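Local coordinates for hypothetical protein MJ1247 (PDB 1JEO) that catalyses the interconversion of 3-hexulose 6-phosphate and fructose 6-phosphate, a step leading to ribose 5-phosphate, at residues Leu7-Asn12 against Gly143-Glu148; Leu15-Phe20 against Ala150-Asp155; Ser97-Ala102 against Val123-Leu128. One frame throughout, in Å; residues are numbered along the deposited sequence.

Interaction 1: Leu7-Asn12 against Gly143-Glu148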
loop_
_atom_site.group_PDB
_atom_site.type_symbol
_atom_site.label_atom_id
_atom_site.label_comp_id
_atom_site.label_asym_id
_atom_site.label_seq_id
_atom_site.Cartn_x
_atom_site.Cartn_y
_atom_site.Cartn_z
ATOM N N LEU A 7 -13.723 2.736 19.631
ATOM C CA LEU A 7 -12.304 2.828 19.977
ATOM C C LEU A 7 -11.728 1.433 20.236
ATOM O O LEU A 7 -10.580 1.162 19.881
ATOM C CB LEU A 7 -12.097 3.738 21.196
ATOM C CG LEU A 7 -10.662 4.097 21.621
ATOM C CD1 LEU A 7 -9.922 4.857 20.521
ATOM C CD2 LEU A 7 -10.712 4.922 22.873
ATOM N N ASP A 8 -12.551 0.546 20.802
ATOM C CA ASP A 8 -12.160 -0.838 21.085
ATOM C C ASP A 8 -12.000 -1.644 19.796
ATOM O O ASP A 8 -11.110 -2.492 19.697
ATOM C CB ASP A 8 -13.183 -1.529 21.997
ATOM C CG ASP A 8 -13.071 -1.098 23.454
ATOM O OD1 ASP A 8 -14.045 -1.326 24.202
ATOM O OD2 ASP A 8 -12.021 -0.547 23.860
ATOM N N ILE A 9 -12.854 -1.354 18.811
ATOM C CA ILE A 9 -12.811 -2.021 17.507
ATOM C C ILE A 9 -11.541 -1.591 16.766
ATOM O O ILE A 9 -10.814 -2.442 16.252
ATOM C CB ILE A 9 -14.112 -1.754 16.688
ATOM C CG1 ILE A 9 -15.250 -2.590 17.288
ATOM C CG2 ILE A 9 -13.934 -2.104 15.190
ATOM C CD1 ILE A 9 -16.636 -2.158 16.876
ATOM N N VAL A 10 -11.238 -0.289 16.809
ATOM C CA VAL A 10 -10.039 0.251 16.163
ATOM C C VAL A 10 -8.776 -0.317 16.836
ATOM O O VAL A 10 -7.866 -0.756 16.137
ATOM C CB VAL A 10 -10.011 1.813 16.170
ATOM C CG1 VAL A 10 -8.714 2.323 15.547
ATOM C CG2 VAL A 10 -11.192 2.369 15.377
ATOM N N SER A 11 -8.766 -0.368 18.174
ATOM C CA SER A 11 -7.630 -0.902 18.945
ATOM C C SER A 11 -7.334 -2.372 18.633
ATOM O O SER A 11 -6.171 -2.751 18.495
ATOM C CB SER A 11 -7.862 -0.752 20.451
ATOM O OG SER A 11 -7.834 0.607 20.840
ATOM N N ASN A 12 -8.389 -3.176 18.485
ATOM C CA ASN A 12 -8.250 -4.598 18.172
ATOM C C ASN A 12 -7.871 -4.841 16.710
ATOM O O ASN A 12 -7.245 -5.856 16.393
ATOM C CB ASN A 12 -9.514 -5.375 18.552
ATOM C CG ASN A 12 -9.672 -5.533 20.058
ATOM O OD1 ASN A 12 -8.733 -5.912 20.761
ATOM N ND2 ASN A 12 -10.866 -5.244 20.558
ATOM N N GLY A 143 -15.373 1.145 4.127
ATOM C CA GLY A 143 -14.000 0.726 4.308
ATOM C C GLY A 143 -13.256 1.515 5.367
ATOM O O GLY A 143 -12.031 1.423 5.413
ATOM N N THR A 144 -13.978 2.254 6.221
ATOM C CA THR A 144 -13.397 3.088 7.294
ATOM C C THR A 144 -12.262 2.427 8.079
ATOM O O THR A 144 -11.160 2.967 8.126
ATOM C CB THR A 144 -14.485 3.582 8.298
ATOM O OG1 THR A 144 -15.479 4.334 7.592
ATOM C CG2 THR A 144 -13.898 4.479 9.386
ATOM N N THR A 145 -12.523 1.242 8.633
ATOM C CA THR A 145 -11.522 0.523 9.419
ATOM C C THR A 145 -10.362 -0.024 8.593
ATOM O O THR A 145 -9.238 -0.083 9.088
ATOM C CB THR A 145 -12.145 -0.579 10.294
ATOM O OG1 THR A 145 -12.948 -1.451 9.489
ATOM C CG2 THR A 145 -12.999 0.042 11.387
ATOM N N PHE A 146 -10.633 -0.378 7.331
ATOM C CA PHE A 146 -9.600 -0.871 6.414
ATOM C C PHE A 146 -8.625 0.270 6.087
ATOM O O PHE A 146 -7.420 0.059 6.111
ATOM C CB PHE A 146 -10.222 -1.461 5.123
ATOM C CG PHE A 146 -9.227 -1.656 3.987
ATOM C CD1 PHE A 146 -8.213 -2.637 4.069
ATOM C CD2 PHE A 146 -9.244 -0.790 2.869
ATOM C CE1 PHE A 146 -7.223 -2.748 3.056
ATOM C CE2 PHE A 146 -8.263 -0.889 1.849
ATOM C CZ PHE A 146 -7.248 -1.869 1.943
ATOM N N GLU A 147 -9.160 1.452 5.765
ATOM C CA GLU A 147 -8.345 2.628 5.435
ATOM C C GLU A 147 -7.434 3.045 6.597
ATOM O O GLU A 147 -6.268 3.370 6.378
ATOM C CB GLU A 147 -9.235 3.793 4.999
ATOM C CG GLU A 147 -9.929 3.569 3.652
ATOM C CD GLU A 147 -11.406 3.931 3.664
ATOM O OE1 GLU A 147 -11.870 4.577 4.627
ATOM O OE2 GLU A 147 -12.117 3.562 2.708
ATOM N N GLU A 148 -7.948 2.936 7.826
ATOM C CA GLU A 148 -7.196 3.268 9.045
ATOM C C GLU A 148 -6.051 2.276 9.266
ATOM O O GLU A 148 -4.905 2.675 9.497
ATOM C CB GLU A 148 -8.102 3.219 10.276
ATOM C CG GLU A 148 -9.197 4.270 10.335
ATOM C CD GLU A 148 -10.214 4.002 11.442
ATOM O OE1 GLU A 148 -10.170 2.919 12.071
ATOM O OE2 GLU A 148 -11.073 4.877 11.678
#
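Val10 lays both its methyl groups against the carboxylate end of Glu148, with CG2 the nearer: Val10 CG2 to Glu148 OE1 is 3.5 Å, and Val10 CG1 follows at 3.8 Å from the same oxygen. The contact sets the N-terminal helix 5-15 against the first turn of helix 144-164, which belongs to the SIS fold, a parallel sheet flanked by helices. The two side chains meet at about a right angle. Glu148 CG stands beside its own backbone N (chi1 -66°) and the chain runs extended beyond it, which carries the carboxylate away from its helix to the valine. Since the valine offers only carbon, OE1 gains a van der Waals neighbour here and no polar partner. Gly143 occupies the N-cap position of the second helix, whose opening turn is marked by the bond from Glu147 N to Gly143 O. Glu147, the probable proton acceptor, takes no part in the packing; its OE1 is salt-bridged to Arg50 instead. The contact therefore borders the inferred active site without entering it, and buries just 113 Å² in all. A second, looser touch lies beside the first, where Ile9 CG2 approaches Thr145 CG2 at 4.5 Å. Ile9 also rests on Ser137, in a loop region that meets Thr145 as well. Thr145 is buried, and its two branches divide the work: the methyl serves this apolar contact, while OG1 is hydrogen-bonded to the backbone O of Lys135 in that loop.

Interaction 2: Leu15-Phe20 against Ala150-Asp155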
loop_
_atom_site.group_PDB
_atom_site.type_symbol
_atom_site.label_atom_id
_atom_site.label_comp_id
_atom_site.label_asym_id
_atom_site.label_seq_id
_atom_site.Cartn_x
_atom_site.Cartn_y
_atom_site.Cartn_z
ATOM N N LEU A 15 -4.106 -4.561 16.321
ATOM C CA LEU A 15 -3.451 -5.758 16.859
ATOM C C LEU A 15 -3.332 -6.902 15.844
ATOM O O LEU A 15 -2.468 -7.765 15.980
ATOM C CB LEU A 15 -4.148 -6.239 18.140
ATOM C CG LEU A 15 -4.087 -5.337 19.382
ATOM C CD1 LEU A 15 -4.866 -5.991 20.511
ATOM C CD2 LEU A 15 -2.649 -5.059 19.819
ATOM N N ILE A 16 -4.166 -6.856 14.802
ATOM C CA ILE A 16 -4.183 -7.839 13.710
ATOM C C ILE A 16 -2.867 -7.739 12.902
ATOM O O ILE A 16 -2.408 -8.727 12.321
ATOM C CB ILE A 16 -5.463 -7.626 12.810
ATOM C CG1 ILE A 16 -6.707 -8.093 13.578
ATOM C CG2 ILE A 16 -5.358 -8.319 11.440
ATOM C CD1 ILE A 16 -8.042 -7.790 12.899
ATOM N N LEU A 17 -2.226 -6.569 12.960
ATOM C CA LEU A 17 -0.962 -6.325 12.257
ATOM C C LEU A 17 0.251 -7.039 12.876
ATOM O O LEU A 17 1.323 -7.098 12.260
ATOM C CB LEU A 17 -0.698 -4.819 12.130
ATOM C CG LEU A 17 -1.729 -4.018 11.323
ATOM C CD1 LEU A 17 -1.429 -2.538 11.408
ATOM C CD2 LEU A 17 -1.748 -4.471 9.872
ATOM N N LYS A 18 0.046 -7.630 14.057
ATOM C CA LYS A 18 1.082 -8.377 14.783
ATOM C C LYS A 18 1.505 -9.636 14.014
ATOM O O LYS A 18 2.658 -10.059 14.107
ATOM C CB LYS A 18 0.587 -8.747 16.194
ATOM C CG LYS A 18 1.675 -9.210 17.159
ATOM C CD LYS A 18 1.124 -9.529 18.542
ATOM C CE LYS A 18 2.228 -10.053 19.463
ATOM N NZ LYS A 18 1.741 -10.350 20.842
ATOM N N LYS A 19 0.588 -10.165 13.195
ATOM C CA LYS A 19 0.816 -11.365 12.369
ATOM C C LYS A 19 2.010 -11.214 11.425
ATOM O O LYS A 19 2.707 -12.187 11.141
ATOM C CB LYS A 19 -0.411 -11.678 11.505
ATOM C CG LYS A 19 -1.700 -12.008 12.240
ATOM C CD LYS A 19 -2.838 -12.360 11.262
ATOM C CE LYS A 19 -3.149 -11.228 10.270
ATOM N NZ LYS A 19 -4.347 -11.493 9.433
ATOM N N PHE A 20 2.237 -9.985 10.953
ATOM C CA PHE A 20 3.336 -9.673 10.033
ATOM C C PHE A 20 4.736 -9.769 10.646
ATOM O O PHE A 20 5.740 -9.722 9.927
ATOM C CB PHE A 20 3.121 -8.293 9.398
ATOM C CG PHE A 20 1.942 -8.234 8.467
ATOM C CD1 PHE A 20 0.716 -7.699 8.902
ATOM C CD2 PHE A 20 2.042 -8.730 7.151
ATOM C CE1 PHE A 20 -0.413 -7.658 8.039
ATOM C CE2 PHE A 20 0.930 -8.698 6.271
ATOM C CZ PHE A 20 -0.306 -8.158 6.720
ATOM N N ALA A 150 -4.821 0.161 6.985
ATOM C CA ALA A 150 -3.943 0.186 5.813
ATOM C C ALA A 150 -2.907 1.293 5.929
ATOM O O ALA A 150 -1.752 1.068 5.601
ATOM C CB ALA A 150 -4.749 0.332 4.514
ATOM N N LEU A 151 -3.307 2.456 6.454
ATOM C CA LEU A 151 -2.382 3.585 6.649
ATOM C C LEU A 151 -1.307 3.186 7.655
ATOM O O LEU A 151 -0.115 3.380 7.399
ATOM C CB LEU A 151 -3.106 4.847 7.154
ATOM C CG LEU A 151 -2.254 6.099 7.457
ATOM C CD1 LEU A 151 -1.566 6.613 6.195
ATOM C CD2 LEU A 151 -3.112 7.197 8.075
ATOM N N ILE A 152 -1.741 2.573 8.757
ATOM C CA ILE A 152 -0.830 2.120 9.810
ATOM C C ILE A 152 0.112 1.027 9.286
ATOM O O ILE A 152 1.317 1.121 9.500
ATOM C CB ILE A 152 -1.610 1.724 11.099
ATOM C CG1 ILE A 152 -2.231 2.996 11.691
ATOM C CG2 ILE A 152 -0.680 1.070 12.140
ATOM C CD1 ILE A 152 -3.270 2.794 12.770
ATOM N N PHE A 153 -0.423 0.088 8.498
ATOM C CA PHE A 153 0.365 -0.999 7.893
ATOM C C PHE A 153 1.439 -0.421 6.965
ATOM O O PHE A 153 2.604 -0.816 7.038
ATOM C CB PHE A 153 -0.546 -1.968 7.101
ATOM C CG PHE A 153 0.203 -3.008 6.284
ATOM C CD1 PHE A 153 0.946 -4.030 6.919
ATOM C CD2 PHE A 153 0.203 -2.942 4.875
ATOM C CE1 PHE A 153 1.685 -4.969 6.157
ATOM C CE2 PHE A 153 0.939 -3.876 4.097
ATOM C CZ PHE A 153 1.683 -4.892 4.738
ATOM N N LEU A 154 1.028 0.513 6.107
ATOM C CA LEU A 154 1.933 1.149 5.154
ATOM C C LEU A 154 3.030 1.983 5.805
ATOM O O LEU A 154 4.133 2.068 5.272
ATOM C CB LEU A 154 1.149 1.941 4.103
ATOM C CG LEU A 154 0.354 1.043 3.143
ATOM C CD1 LEU A 154 -0.574 1.891 2.310
ATOM C CD2 LEU A 154 1.263 0.186 2.272
ATOM N N ASP A 155 2.742 2.538 6.983
ATOM C CA ASP A 155 3.735 3.307 7.736
ATOM C C ASP A 155 4.701 2.338 8.422
ATOM O O ASP A 155 5.871 2.667 8.613
ATOM C CB ASP A 155 3.076 4.234 8.759
ATOM C CG ASP A 155 2.415 5.458 8.119
ATOM O OD1 ASP A 155 2.860 5.915 7.044
ATOM O OD2 ASP A 155 1.459 5.985 8.717
#
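Phe20 presents one face of its ring to Phe153, whose CE1 stands 3.6 Å above the plane and over the ring centre. The two rings are inclined at 41° with centroids 4.7 Å apart, an oblique pair. One corner of Phe153 is thus what fills the face of Phe20; Phe20 CZ and CE2 are both 3.8 Å from Phe153 CE1. Phe153 reaches this place because its CG lies opposite its own backbone N (chi1 172°), swinging the ring beside the carbonyl carbon. Leu17, one turn before Phe20, divides its two methyls between neighbouring residues of helix 144-164. Its CD1 meets Ile152 CG2 at 3.8 Å, the side chains crossing at about a right angle, whereas its CD2 lies 3.9 Å from Phe153 CB and close to CD1 of that ring. Phe153 is consequently approached by Leu17 near its root and by Phe20 along the CD1-CE1 side. An alanine in place of Phe20 would remove the face that receives Phe153 CE1, and is likely to open a gap beside that ring and leave it freer to tilt. The contact joins segment 15-20, which runs into the short helix 19-22, to the middle of helix 144-164, in the layer of the SIS fold that covers one side of the parallel sheet. Ile130 of strand 128-130 lies against both phenylalanines, and helix 24-39 adds Leu30 to Phe20 and Leu33 to Phe153. Leu17 and Phe20 also share Leu132. The side chains meet carbon to carbon, and three of the four touching residues are buried; their hold on each other therefore rests on shape and exclusion of water, with no directional polar bond to fix it.

Interaction 3: Ser97-Ala102 against Val123-Leu128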
loop_
_atom_site.group_PDB
_atom_site.type_symbol
_atom_site.label_atom_id
_atom_site.label_comp_id
_atom_site.label_asym_id
_atom_site.label_seq_id
_atom_site.Cartn_x
_atom_site.Cartn_y
_atom_site.Cartn_z
ATOM N N SER A 97 -12.553 1.350 -11.616
ATOM C CA SER A 97 -11.394 2.180 -11.965
ATOM C C SER A 97 -10.065 1.540 -11.554
ATOM O O SER A 97 -9.047 1.751 -12.218
ATOM C CB SER A 97 -11.514 3.576 -11.358
ATOM O OG SER A 97 -12.593 4.275 -11.942
ATOM N N VAL A 98 -10.092 0.745 -10.482
ATOM C CA VAL A 98 -8.904 0.028 -9.996
ATOM C C VAL A 98 -8.636 -1.165 -10.929
ATOM O O VAL A 98 -7.483 -1.454 -11.246
ATOM C CB VAL A 98 -9.077 -0.431 -8.503
ATOM C CG1 VAL A 98 -7.948 -1.379 -8.059
ATOM C CG2 VAL A 98 -9.098 0.790 -7.588
ATOM N N LEU A 99 -9.709 -1.797 -11.408
ATOM C CA LEU A 99 -9.630 -2.939 -12.328
ATOM C C LEU A 99 -9.076 -2.546 -13.701
ATOM O O LEU A 99 -8.334 -3.313 -14.311
ATOM C CB LEU A 99 -11.001 -3.602 -12.486
ATOM C CG LEU A 99 -11.498 -4.429 -11.299
ATOM C CD1 LEU A 99 -12.954 -4.803 -11.486
ATOM C CD2 LEU A 99 -10.652 -5.670 -11.179
ATOM N N THR A 100 -9.409 -1.329 -14.143
ATOM C CA THR A 100 -8.954 -0.756 -15.416
ATOM C C THR A 100 -7.424 -0.598 -15.387
ATOM O O THR A 100 -6.734 -1.005 -16.326
ATOM C CB THR A 100 -9.636 0.630 -15.662
ATOM O OG1 THR A 100 -11.046 0.442 -15.824
ATOM C CG2 THR A 100 -9.089 1.327 -16.899
ATOM N N VAL A 101 -6.916 -0.052 -14.277
ATOM C CA VAL A 101 -5.484 0.167 -14.065
ATOM C C VAL A 101 -4.753 -1.180 -13.931
ATOM O O VAL A 101 -3.660 -1.341 -14.476
ATOM C CB VAL A 101 -5.244 1.103 -12.828
ATOM C CG1 VAL A 101 -3.757 1.230 -12.475
ATOM C CG2 VAL A 101 -5.801 2.492 -13.132
ATOM N N ALA A 102 -5.399 -2.148 -13.274
ATOM C CA ALA A 102 -4.848 -3.498 -13.087
ATOM C C ALA A 102 -4.702 -4.245 -14.420
ATOM O O ALA A 102 -3.678 -4.882 -14.661
ATOM C CB ALA A 102 -5.726 -4.298 -12.142
ATOM N N VAL A 123 -7.788 -9.296 -7.156
ATOM C CA VAL A 123 -6.839 -10.340 -6.752
ATOM C C VAL A 123 -6.451 -11.285 -7.894
ATOM O O VAL A 123 -5.357 -11.855 -7.886
ATOM C CB VAL A 123 -7.322 -11.129 -5.487
ATOM C CG1 VAL A 123 -7.701 -10.152 -4.390
ATOM C CG2 VAL A 123 -8.490 -12.076 -5.803
ATOM N N GLU A 124 -7.322 -11.366 -8.904
ATOM C CA GLU A 124 -7.118 -12.194 -10.095
ATOM C C GLU A 124 -5.958 -11.655 -10.942
ATOM O O GLU A 124 -5.304 -12.411 -11.661
ATOM C CB GLU A 124 -8.391 -12.225 -10.955
ATOM C CG GLU A 124 -9.649 -12.770 -10.269
ATOM C CD GLU A 124 -9.668 -14.285 -10.150
ATOM O OE1 GLU A 124 -9.907 -14.960 -11.174
ATOM O OE2 GLU A 124 -9.457 -14.797 -9.030
ATOM N N PHE A 125 -5.709 -10.350 -10.830
ATOM C CA PHE A 125 -4.641 -9.670 -11.570
ATOM C C PHE A 125 -3.374 -9.454 -10.744
ATOM O O PHE A 125 -2.359 -9.003 -11.273
ATOM C CB PHE A 125 -5.134 -8.311 -12.091
ATOM C CG PHE A 125 -6.313 -8.405 -13.015
ATOM C CD1 PHE A 125 -7.602 -8.083 -12.554
ATOM C CD2 PHE A 125 -6.149 -8.844 -14.346
ATOM C CE1 PHE A 125 -8.732 -8.201 -13.408
ATOM C CE2 PHE A 125 -7.265 -8.970 -15.219
ATOM C CZ PHE A 125 -8.563 -8.647 -14.746
ATOM N N ALA A 126 -3.437 -9.783 -9.456
ATOM C CA ALA A 126 -2.304 -9.602 -8.552
ATOM C C ALA A 126 -1.374 -10.800 -8.393
ATOM O O ALA A 126 -1.818 -11.947 -8.334
ATOM C CB ALA A 126 -2.796 -9.148 -7.192
ATOM N N ASP A 127 -0.080 -10.501 -8.292
ATOM C CA ASP A 127 0.971 -11.502 -8.098
ATOM C C ASP A 127 1.066 -11.805 -6.597
ATOM O O ASP A 127 1.399 -12.922 -6.200
ATOM C CB ASP A 127 2.311 -10.950 -8.589
ATOM C CG ASP A 127 3.276 -12.037 -9.045
ATOM O OD1 ASP A 127 2.845 -12.979 -9.741
ATOM O OD2 ASP A 127 4.478 -11.934 -8.724
ATOM N N LEU A 128 0.782 -10.782 -5.790
ATOM C CA LEU A 128 0.807 -10.855 -4.334
ATOM C C LEU A 128 -0.414 -10.130 -3.786
ATOM O O LEU A 128 -0.667 -8.970 -4.129
ATOM C CB LEU A 128 2.089 -10.205 -3.779
ATOM C CG LEU A 128 2.274 -10.008 -2.264
ATOM C CD1 LEU A 128 2.472 -11.343 -1.544
ATOM C CD2 LEU A 128 3.455 -9.091 -2.005
#
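Leu99 and Ala102, one turn apart on helix 96-106, receive the side chain of Phe125 from the turn that precedes strand 128-130. The close part is entirely apolar. Leu99 CD2 reaches the ring at Phe125 CE1, 3.9 Å away, with the two side chains crossing at about a right angle. Nearer the backbone, Ala102 CB meets Phe125 CB at 4.1 Å; the smallness of alanine probably allows the root of the phenylalanine to lie near the helix. Phe125 CG sits beside its own backbone N (chi1 -60°), which directs the ring along the helix surface toward Leu99. Both helix residues are buried, while Phe125 keeps part of its surface exposed. The looser side is that of Glu124: it is exposed and poorly ordered, and its carboxylate leads away from the helix. Further along the second segment, Asp127 is likewise exposed and turns to Arg36 in a salt bridge. The side chain of Phe125 also touches Lys103 and Lys106 of the same helix. Ala102 also rests on Leu88 of strand 85-89, so helix 96-106 packs on the parallel sheet of the SIS fold with the turn alongside it, while Leu128 starts an edge strand of that sheet by backbone bonding with Ala114.

In the fold
From the N terminus, helix 5-15 is tied by interaction 1 to the start of helix 144-164, closing a loop of 130 residues. The next piece of chain, 15-20, is tied by interaction 2 to a later part of that same helix. The segments therefore alternate along the sequence and the two loops cross, so that the N-terminal region follows helix 144-164 in the same direction; their centres are 11 Å apart. Interaction 3 is nested inside both loops, joining helix 96-106 to the turn before strand 128-130. It lies on the other side of the chain's centre from interaction 2, about 22 Å away between centres, and touches neither of the others.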